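Local coordinates for protein superoxide dismutase [Mn], mitochondrial (Saccharomyces cerevisiae S288C, PDB 4F6E) that catalyses the manganese-dependent dismutation of superoxide radicals into hydrogen peroxide and molecular oxygen, protecting mitochondria from oxidative damage, at residues Q32-G37 with T79-F84; V42-E47 with I65-N70; W85-P90 with P163-D168. The protein carries 2 engineered substitutions. All blocks are in the same frame, centred on the assembly; numbering follows the deposited sequence.

Contact 1: Q32-G37 with T79-F84; sequences QTYVNG and TNHCLF. With MN (manganese (II) ion), chain E.
Tyr34 on helix 31-52 and His81 on helix 74-86 carry this contact by themselves, one ring reaching out from each helix. The nearest approach is tight: CE2 of Tyr34 lies 3.4 Å from CE1 of His81, and the neighbouring carbon, Tyr34 CD2, is 3.8 Å from His81 ND1. The planes are within 24° of parallel, yet the centroids are 5.2 Å apart, so the rings have slid past one another and barely overlap. Both side chains leave their helices with CG anti to the carbonyl carbon (chi1 -59° for Tyr34, -70° for His81), which carries the two rings into the gap between backbones whose CA atoms come no nearer than 9.0 Å. On the solvent side of helix 31-52 things are much looser. There Gln32 reaches along its own helix, and its NE2 donates to Asn36 OD1 at 2.9 Å, from above the carbonyl plane, without touching helix 74-86. His81 is held from both ends: NE2 binds manganese at 2.2 Å, while ND1 is hydrogen-bonded to the backbone oxygen of Gly77, one turn back. His26, Asp168 and His172 complete the protein ligands. With an alanine in place of Tyr34 the ring against CE1 of His81 is gone, and a gap would probably open beside the metal site. Chemically, the imidazole is fixed at both nitrogens, and Tyr34 packs on it from the second shell, consistent with the tyrosine that lines the approach to the metal in this family.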
loop_
_atom_site.group_PDB
_atom_site.type_symbol
_atom_site.label_atom_id
_atom_site.label_comp_id
_atom_site.label_asym_id
_atom_site.label_seq_id
_atom_site.Cartn_x
_atom_site.Cartn_y
_atom_site.Cartn_z
ATOM N N GLN A 32 11.454 -20.810 -9.712
ATOM C CA GLN A 32 11.043 -21.106 -11.085
ATOM C C GLN A 32 9.721 -20.425 -11.443
ATOM O O GLN A 32 9.544 -19.959 -12.568
ATOM C CB GLN A 32 10.937 -22.613 -11.317
ATOM C CG GLN A 32 10.587 -22.978 -12.759
ATOM C CD GLN A 32 11.712 -22.655 -13.725
ATOM O OE1 GLN A 32 12.823 -23.164 -13.586
ATOM N NE2 GLN A 32 11.433 -21.803 -14.705
ATOM N N THR A 33 8.796 -20.367 -10.490
ATOM C CA THR A 33 7.514 -19.708 -10.729
ATOM C C THR A 33 7.707 -18.230 -11.066
ATOM O O THR A 33 7.070 -17.700 -11.988
ATOM C CB THR A 33 6.569 -19.884 -9.539
ATOM O OG1 THR A 33 6.234 -21.274 -9.416
ATOM C CG2 THR A 33 5.297 -19.066 -9.737
ATOM N N TYR A 34 8.611 -17.563 -10.352
ATOM C CA TYR A 34 8.903 -16.161 -10.647
ATOM C C TYR A 34 9.601 -15.999 -11.998
ATOM O O TYR A 34 9.319 -15.053 -12.722
ATOM C CB TYR A 34 9.749 -15.520 -9.542
ATOM C CG TYR A 34 9.083 -15.570 -8.195
ATOM C CD1 TYR A 34 7.804 -15.057 -8.014
ATOM C CD2 TYR A 34 9.708 -16.167 -7.115
ATOM C CE1 TYR A 34 7.177 -15.121 -6.785
ATOM C CE2 TYR A 34 9.088 -16.233 -5.875
ATOM C CZ TYR A 34 7.824 -15.711 -5.721
ATOM O OH TYR A 34 7.216 -15.782 -4.491
ATOM N N VAL A 35 10.509 -16.913 -12.331
ATOM C CA VAL A 35 11.127 -16.927 -13.658
ATOM C C VAL A 35 10.046 -16.978 -14.734
ATOM O O VAL A 35 10.020 -16.152 -15.650
ATOM C CB VAL A 35 12.073 -18.143 -13.832
ATOM C CG1 VAL A 35 12.388 -18.381 -15.304
ATOM C CG2 VAL A 35 13.347 -17.954 -13.009
ATOM N N ASN A 36 9.134 -17.937 -14.597
ATOM C CA ASN A 36 8.081 -18.115 -15.592
ATOM C C ASN A 36 7.151 -16.917 -15.643
ATOM O O ASN A 36 6.815 -16.434 -16.723
ATOM C CB ASN A 36 7.273 -19.377 -15.307
ATOM C CG ASN A 36 8.091 -20.641 -15.481
ATOM O OD1 ASN A 36 9.163 -20.623 -16.089
ATOM N ND2 ASN A 36 7.586 -21.744 -14.948
ATOM N N GLY A 37 6.743 -16.437 -14.472
ATOM C CA GLY A 37 5.840 -15.302 -14.390
ATOM C C GLY A 37 6.428 -14.033 -14.974
ATOM O O GLY A 37 5.732 -13.260 -15.620
ATOM N N THR A 79 14.506 -11.376 -8.993
ATOM C CA THR A 79 15.688 -10.631 -8.564
ATOM C C THR A 79 16.060 -10.969 -7.121
ATOM O O THR A 79 17.231 -11.222 -6.819
ATOM C CB THR A 79 15.441 -9.115 -8.687
ATOM O OG1 THR A 79 15.190 -8.792 -10.062
ATOM C CG2 THR A 79 16.657 -8.322 -8.207
ATOM N N ASN A 80 15.061 -10.974 -6.245
ATOM C CA ASN A 80 15.326 -11.173 -4.818
ATOM C C ASN A 80 15.906 -12.544 -4.539
ATOM O O ASN A 80 16.807 -12.679 -3.710
ATOM C CB ASN A 80 14.056 -10.993 -3.972
ATOM C CG ASN A 80 13.643 -9.535 -3.812
ATOM O OD1 ASN A 80 14.458 -8.611 -3.902
ATOM N ND2 ASN A 80 12.350 -9.328 -3.557
ATOM N N HIS A 81 15.400 -13.567 -5.226
ATOM C CA HIS A 81 15.943 -14.912 -5.028
ATOM C C HIS A 81 17.334 -15.059 -5.598
ATOM O O HIS A 81 18.165 -15.759 -5.018
ATOM C CB HIS A 81 14.991 -16.002 -5.526
ATOM C CG HIS A 81 13.768 -16.126 -4.685
ATOM N ND1 HIS A 81 12.666 -15.314 -4.856
ATOM C CD2 HIS A 81 13.510 -16.902 -3.610
ATOM C CE1 HIS A 81 11.759 -15.621 -3.947
ATOM N NE2 HIS A 81 12.248 -16.580 -3.180
ATOM N N CYS A 82 17.623 -14.379 -6.705
ATOM C CA CYS A 82 18.997 -14.405 -7.215
ATOM C C CYS A 82 19.955 -13.821 -6.186
ATOM O O CYS A 82 21.023 -14.390 -5.932
ATOM C CB CYS A 82 19.129 -13.635 -8.528
ATOM S SG CYS A 82 18.469 -14.525 -9.957
ATOM N N LEU A 83 19.571 -12.706 -5.574
ATOM C CA LEU A 83 20.413 -12.087 -4.543
ATOM C C LEU A 83 20.600 -13.037 -3.363
ATOM O O LEU A 83 21.709 -13.177 -2.840
ATOM C CB LEU A 83 19.802 -10.769 -4.051
ATOM C CG LEU A 83 19.760 -9.636 -5.088
ATOM C CD1 LEU A 83 18.890 -8.486 -4.631
ATOM C CD2 LEU A 83 21.169 -9.133 -5.381
ATOM N N PHE A 84 19.501 -13.665 -2.952
ATOM C CA PHE A 84 19.469 -14.555 -1.794
ATOM C C PHE A 84 20.466 -15.687 -1.968
ATOM O O PHE A 84 21.321 -15.897 -1.103
ATOM C CB PHE A 84 18.039 -15.092 -1.633
ATOM C CG PHE A 84 17.789 -15.847 -0.352
ATOM C CD1 PHE A 84 18.075 -15.274 0.877
ATOM C CD2 PHE A 84 17.219 -17.115 -0.382
ATOM C CE1 PHE A 84 17.822 -15.963 2.060
ATOM C CE2 PHE A 84 16.953 -17.802 0.795
ATOM C CZ PHE A 84 17.254 -17.229 2.014
HETATM MN MN MN E . 11.356 -17.129 -1.230
HETATM O O HOH W 1 10.176 -15.072 -1.107
#

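Contact 2: V42-E47 with I65-N70; sequences VDQFQE and IAIQQN
Van der Waals packing comes first, and it centres on Ile67, which meets Gln44 and the backbone of Phe45 on helix 31-52. The isoleucine uses two branches: CG2, anti to its own backbone N, lies 4.1 Å from Gln44 CB and 4.2 Å from Phe45 N, while CD1 comes to 3.3 Å from Gln44 OE1. The two side chains cross at about a right angle; CG2 meets the root of the glutamine, CD1 its amide oxygen. Backbones are close here too, with the CA atoms of Phe45 and Ile67 6.7 Å apart, and Leu48 packs against the isoleucine one turn further along helix 31-52. Polar contact passes entirely through water. Gln44 runs extended beyond CG (chi2 177°), which brings its amide out past Ile67 to a water that donates to OE1, in a bond so short that its exact length is doubtful, and accepts from Asn70 ND2 at 2.9 Å. The other end of the Asn70 amide, OD1, is hydrogen-bonded to Gln129 of a third subunit, so its amide links water and neighbour. Aromatic packing belongs to Phe45, whose ring meets Phe45 of a second subunit edge-to-face; beside it Gln46 is hydrogen-bonded to Gln46 of that same subunit, and Gln68 packs on its counterpart there. The arrangement belongs to the N-terminal alpha-hairpin domain of iron/manganese superoxide dismutases, in which the long helix 31-52 and the short, weakly bonded helix 65-70 here both meet other subunits of the tetramer.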
loop_
_atom_site.group_PDB
_atom_site.type_symbol
_atom_site.label_atom_id
_atom_site.label_comp_id
_atom_site.label_asym_id
_atom_site.label_seq_id
_atom_site.Cartn_x
_atom_site.Cartn_y
_atom_site.Cartn_z
ATOM N N VAL A 42 6.636 -9.993 -19.283
ATOM C CA VAL A 42 7.352 -9.152 -20.229
ATOM C C VAL A 42 6.860 -9.405 -21.658
ATOM O O VAL A 42 6.691 -8.459 -22.426
ATOM C CB VAL A 42 8.876 -9.342 -20.115
ATOM C CG1 VAL A 42 9.605 -8.573 -21.223
ATOM C CG2 VAL A 42 9.351 -8.897 -18.736
ATOM N N ASP A 43 6.602 -10.668 -22.003
ATOM C CA ASP A 43 6.057 -10.995 -23.327
ATOM C C ASP A 43 4.687 -10.356 -23.503
ATOM O O ASP A 43 4.357 -9.840 -24.581
ATOM C CB ASP A 43 5.923 -12.508 -23.515
ATOM C CG ASP A 43 7.248 -13.189 -23.795
ATOM O OD1 ASP A 43 8.230 -12.489 -24.126
ATOM O OD2 ASP A 43 7.298 -14.435 -23.690
ATOM N N GLN A 44 3.879 -10.405 -22.449
ATOM C CA GLN A 44 2.555 -9.793 -22.497
ATOM C C GLN A 44 2.637 -8.274 -22.681
ATOM O O GLN A 44 1.883 -7.711 -23.477
ATOM C CB GLN A 44 1.703 -10.195 -21.282
ATOM C CG GLN A 44 1.264 -11.656 -21.304
ATOM C CD GLN A 44 0.494 -12.064 -20.061
ATOM O OE1 GLN A 44 0.475 -11.341 -19.066
ATOM N NE2 GLN A 44 -0.145 -13.230 -20.115
ATOM N N PHE A 45 3.560 -7.619 -21.971
ATOM C CA PHE A 45 3.803 -6.182 -22.140
ATOM C C PHE A 45 4.122 -5.854 -23.587
ATOM O O PHE A 45 3.632 -4.865 -24.138
ATOM C CB PHE A 45 4.971 -5.703 -21.262
ATOM C CG PHE A 45 5.828 -4.620 -21.912
ATOM C CD1 PHE A 45 5.472 -3.277 -21.820
ATOM C CD2 PHE A 45 6.992 -4.952 -22.605
ATOM C CE1 PHE A 45 6.260 -2.287 -22.422
ATOM C CE2 PHE A 45 7.772 -3.981 -23.211
ATOM C CZ PHE A 45 7.416 -2.643 -23.123
ATOM N N GLN A 46 4.971 -6.682 -24.188
ATOM C CA GLN A 46 5.416 -6.471 -25.551
ATOM C C GLN A 46 4.223 -6.529 -26.492
ATOM O O GLN A 46 4.078 -5.684 -27.381
ATOM C CB GLN A 46 6.436 -7.535 -25.949
ATOM C CG GLN A 46 7.079 -7.274 -27.293
ATOM C CD GLN A 46 7.886 -5.994 -27.294
ATOM O OE1 GLN A 46 8.928 -5.904 -26.642
ATOM N NE2 GLN A 46 7.404 -4.988 -28.020
ATOM N N GLU A 47 3.374 -7.529 -26.282
ATOM C CA GLU A 47 2.192 -7.729 -27.116
ATOM C C GLU A 47 1.276 -6.511 -27.014
ATOM O O GLU A 47 0.787 -6.002 -28.035
ATOM C CB GLU A 47 1.455 -8.991 -26.671
ATOM C CG GLU A 47 0.341 -9.449 -27.598
ATOM C CD GLU A 47 -0.267 -10.765 -27.142
ATOM O OE1 GLU A 47 -0.233 -11.044 -25.922
ATOM O OE2 GLU A 47 -0.766 -11.526 -27.999
ATOM N N ILE A 65 -1.772 -1.487 -17.689
ATOM C CA ILE A 65 -1.739 -1.227 -16.254
ATOM C C ILE A 65 -1.889 -2.530 -15.463
ATOM O O ILE A 65 -1.212 -2.741 -14.456
ATOM C CB ILE A 65 -2.835 -0.205 -15.836
ATOM C CG1 ILE A 65 -2.624 1.126 -16.552
ATOM C CG2 ILE A 65 -2.857 -0.016 -14.321
ATOM C CD1 ILE A 65 -3.771 2.106 -16.362
ATOM N N ALA A 66 -2.764 -3.419 -15.931
ATOM C CA ALA A 66 -2.972 -4.702 -15.262
ATOM C C ALA A 66 -1.717 -5.573 -15.263
ATOM O O ALA A 66 -1.437 -6.275 -14.296
ATOM C CB ALA A 66 -4.138 -5.466 -15.905
ATOM N N ILE A 67 -0.956 -5.518 -16.352
ATOM C CA ILE A 67 0.216 -6.382 -16.498
ATOM C C ILE A 67 1.398 -5.857 -15.671
ATOM O O ILE A 67 2.260 -6.635 -15.267
ATOM C CB ILE A 67 0.577 -6.584 -17.990
ATOM C CG1 ILE A 67 -0.613 -7.205 -18.723
ATOM C CG2 ILE A 67 1.783 -7.502 -18.172
ATOM C CD1 ILE A 67 -0.998 -8.572 -18.198
ATOM N N GLN A 68 1.414 -4.551 -15.394
ATOM C CA GLN A 68 2.496 -3.935 -14.607
ATOM C C GLN A 68 2.704 -4.625 -13.268
ATOM O O GLN A 68 3.838 -4.832 -12.828
ATOM C CB GLN A 68 2.224 -2.447 -14.348
ATOM C CG GLN A 68 2.262 -1.586 -15.578
ATOM C CD GLN A 68 3.387 -1.977 -16.510
ATOM O OE1 GLN A 68 4.549 -2.051 -16.108
ATOM N NE2 GLN A 68 3.043 -2.243 -17.762
ATOM N N GLN A 69 1.606 -4.969 -12.613
ATOM C CA GLN A 69 1.678 -5.619 -11.309
ATOM C C GLN A 69 2.446 -6.942 -11.379
ATOM O O GLN A 69 3.223 -7.285 -10.475
ATOM C CB GLN A 69 0.265 -5.848 -10.781
ATOM C CG GLN A 69 0.203 -6.398 -9.378
ATOM C CD GLN A 69 -1.225 -6.678 -8.944
ATOM O OE1 GLN A 69 -2.149 -5.948 -9.306
ATOM N NE2 GLN A 69 -1.414 -7.747 -8.178
ATOM N N ASN A 70 2.239 -7.674 -12.466
ATOM C CA ASN A 70 2.896 -8.962 -12.646
ATOM C C ASN A 70 4.372 -8.792 -12.967
ATOM O O ASN A 70 5.208 -9.569 -12.505
ATOM C CB ASN A 70 2.197 -9.813 -13.714
ATOM C CG ASN A 70 0.819 -10.266 -13.285
ATOM O OD1 ASN A 70 0.478 -10.226 -12.106
ATOM N ND2 ASN A 70 0.007 -10.686 -14.252
HETATM O O HOH W 2 1.327 -11.148 -16.770
#

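Contact 3: W85-P90 with P163-D168; sequences WENLAP and PLVAID. With MN (manganese (II) ion), chain E.
Asn87, just past the end of helix 74-86, turns its amide onto the backbone of Ala166 and grips it at two points. Its OD1 accepts from Ala166 N at 2.8 Å in an almost straight bond (174°), although the donor stands above the carbonyl plane. Its ND2 returns the favour to Ala166 O at 3.1 Å, with that oxygen close to the amide plane. One side chain therefore takes up both the N-H and the C=O of a single residue. The conformation behind this is an uncommon one: CG sits between the backbone N and the carbonyl carbon (chi1 65°), the crowded position, which sends the amide across to the strand. Val165 adds a nonpolar flank, its CG1 lying 4.0 Å from Asn87 ND2, while the methyl CB of Ala166 lies 3.7 Å from Asn87 OD1. Arg201 adds a charged partner: NH1 is hydrogen-bonded to both Asn87 OD1 and Leu164 O. Leu164 and Val165 both face Ile136 of strand 132-136 in a classic beta bulge. Two residues beyond Ala166, Asp168 swings CG anti to its N (chi1 -167°), pointing the carboxylate at the metal; its OD2 binds manganese at 2.1 Å, and OD1 accepts from the metal-bound water at 2.9 Å. OD1 also pairs with the backbone N of Trp170, which helps fix the carboxylate. Gripped at OD1 by Ala166 N and Arg201 NH1, the Asn87 amide is fixed in orientation and satisfies the N-H and C=O of buried Ala166, which probably helps hold the strand carrying Asp168 in place.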
loop_
_atom_site.group_PDB
_atom_site.type_symbol
_atom_site.label_atom_id
_atom_site.label_comp_id
_atom_site.label_asym_id
_atom_site.label_seq_id
_atom_site.Cartn_x
_atom_site.Cartn_y
_atom_site.Cartn_z
ATOM N N TRP A 85 20.398 -16.408 -3.085
ATOM C CA TRP A 85 21.311 -17.542 -3.237
ATOM C C TRP A 85 22.764 -17.094 -3.220
ATOM O O TRP A 85 23.619 -17.796 -2.693
ATOM C CB TRP A 85 21.070 -18.349 -4.519
ATOM C CG TRP A 85 19.638 -18.702 -4.819
ATOM C CD1 TRP A 85 18.999 -18.510 -6.014
ATOM C CD2 TRP A 85 18.672 -19.315 -3.944
ATOM N NE1 TRP A 85 17.709 -18.956 -5.938
ATOM C CE2 TRP A 85 17.476 -19.443 -4.681
ATOM C CE3 TRP A 85 18.694 -19.742 -2.613
ATOM C CZ2 TRP A 85 16.316 -19.988 -4.136
ATOM C CZ3 TRP A 85 17.535 -20.291 -2.072
ATOM C CH2 TRP A 85 16.367 -20.409 -2.837
ATOM N N GLU A 86 23.038 -15.926 -3.792
ATOM C CA GLU A 86 24.410 -15.442 -3.868
ATOM C C GLU A 86 24.956 -14.970 -2.523
ATOM O O GLU A 86 26.177 -14.951 -2.329
ATOM C CB GLU A 86 24.561 -14.349 -4.935
ATOM C CG GLU A 86 24.533 -14.892 -6.367
ATOM C CD GLU A 86 25.797 -15.666 -6.741
ATOM O OE1 GLU A 86 26.915 -15.171 -6.474
ATOM O OE2 GLU A 86 25.668 -16.768 -7.315
ATOM N N ASN A 87 24.070 -14.598 -1.593
ATOM C CA ASN A 87 24.557 -14.252 -0.254
ATOM C C ASN A 87 24.384 -15.348 0.803
ATOM O O ASN A 87 24.395 -15.057 1.998
ATOM C CB ASN A 87 24.146 -12.828 0.246
ATOM C CG ASN A 87 22.635 -12.621 0.452
ATOM O OD1 ASN A 87 22.051 -11.691 -0.127
ATOM N ND2 ASN A 87 22.011 -13.427 1.318
ATOM N N LEU A 88 24.269 -16.593 0.337
ATOM C CA LEU A 88 24.334 -17.782 1.184
ATOM C C LEU A 88 25.528 -18.641 0.759
ATOM O O LEU A 88 25.880 -18.684 -0.419
ATOM C CB LEU A 88 23.053 -18.612 1.053
ATOM C CG LEU A 88 21.775 -17.891 1.490
ATOM C CD1 LEU A 88 20.535 -18.738 1.202
ATOM C CD2 LEU A 88 21.841 -17.520 2.962
ATOM N N ALA A 89 26.146 -19.326 1.712
ATOM C CA ALA A 89 27.253 -20.220 1.386
ATOM C C ALA A 89 27.454 -21.177 2.532
ATOM O O ALA A 89 27.224 -20.811 3.683
ATOM C CB ALA A 89 28.529 -19.422 1.139
ATOM N N PRO A 90 27.887 -22.406 2.228
ATOM C CA PRO A 90 28.235 -23.287 3.341
ATOM C C PRO A 90 29.480 -22.789 4.067
ATOM O O PRO A 90 30.235 -21.977 3.523
ATOM C CB PRO A 90 28.495 -24.636 2.660
ATOM C CG PRO A 90 28.796 -24.314 1.250
ATOM C CD PRO A 90 28.030 -23.062 0.917
ATOM N N PRO A 163 21.443 -3.619 -2.482
ATOM C CA PRO A 163 21.333 -4.752 -1.551
ATOM C C PRO A 163 22.692 -5.395 -1.289
ATOM O O PRO A 163 23.447 -5.669 -2.228
ATOM C CB PRO A 163 20.385 -5.719 -2.275
ATOM C CG PRO A 163 20.521 -5.359 -3.741
ATOM C CD PRO A 163 20.781 -3.869 -3.773
ATOM N N LEU A 164 23.003 -5.615 -0.014
ATOM C CA LEU A 164 24.260 -6.245 0.383
ATOM C C LEU A 164 23.956 -7.649 0.907
ATOM O O LEU A 164 24.620 -8.618 0.539
ATOM C CB LEU A 164 24.967 -5.419 1.461
ATOM C CG LEU A 164 25.170 -3.930 1.176
ATOM C CD1 LEU A 164 25.955 -3.306 2.302
ATOM C CD2 LEU A 164 25.889 -3.720 -0.168
ATOM N N VAL A 165 22.950 -7.744 1.780
ATOM C CA VAL A 165 22.453 -9.042 2.258
ATOM C C VAL A 165 20.940 -9.031 2.158
ATOM O O VAL A 165 20.278 -8.142 2.699
ATOM C CB VAL A 165 22.887 -9.339 3.711
ATOM C CG1 VAL A 165 22.332 -10.698 4.173
ATOM C CG2 VAL A 165 24.404 -9.328 3.823
ATOM N N ALA A 166 20.398 -10.015 1.444
ATOM C CA ALA A 166 18.955 -10.204 1.375
ATOM C C ALA A 166 18.576 -11.420 2.223
ATOM O O ALA A 166 19.176 -12.473 2.068
ATOM C CB ALA A 166 18.534 -10.411 -0.070
ATOM N N ILE A 167 17.589 -11.270 3.111
ATOM C CA ILE A 167 17.076 -12.399 3.890
ATOM C C ILE A 167 15.578 -12.566 3.635
ATOM O O ILE A 167 14.788 -11.649 3.848
ATOM C CB ILE A 167 17.303 -12.215 5.407
ATOM C CG1 ILE A 167 18.789 -11.978 5.714
ATOM C CG2 ILE A 167 16.762 -13.432 6.183
ATOM C CD1 ILE A 167 19.701 -13.160 5.403
ATOM N N ASP A 168 15.206 -13.745 3.148
ATOM C CA ASP A 168 13.822 -14.060 2.802
ATOM C C ASP A 168 13.013 -14.367 4.062
ATOM O O ASP A 168 13.386 -15.246 4.837
ATOM C CB ASP A 168 13.841 -15.277 1.873
ATOM C CG ASP A 168 12.528 -15.531 1.184
ATOM O OD1 ASP A 168 11.530 -14.809 1.397
ATOM O OD2 ASP A 168 12.521 -16.507 0.418
HETATM MN MN MN E . 11.356 -17.129 -1.230
HETATM O O HOH W 1 10.176 -15.072 -1.107
#

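Along the chain, contacts 1 and 2 lie within the alpha-hairpin domain and share helix 31-52, contact 2 falling between the two halves of contact 1; their centres are about 17 Å apart and they do not touch. Contact 3 follows, joining the end of helix 74-86 to strand 165-168 of the C-terminal domain, an outer strand of the chain's three-stranded antiparallel sheet. It shares helix 74-86 with contact 1, about 13 Å away between centres, and the two meet at Phe84 and at the manganese, which takes ligands from both. Contact 2, about 29 Å from contact 3 between centres, lies where other subunits pack, so the hairpin domain reaches from the metal centre to subunit interfaces.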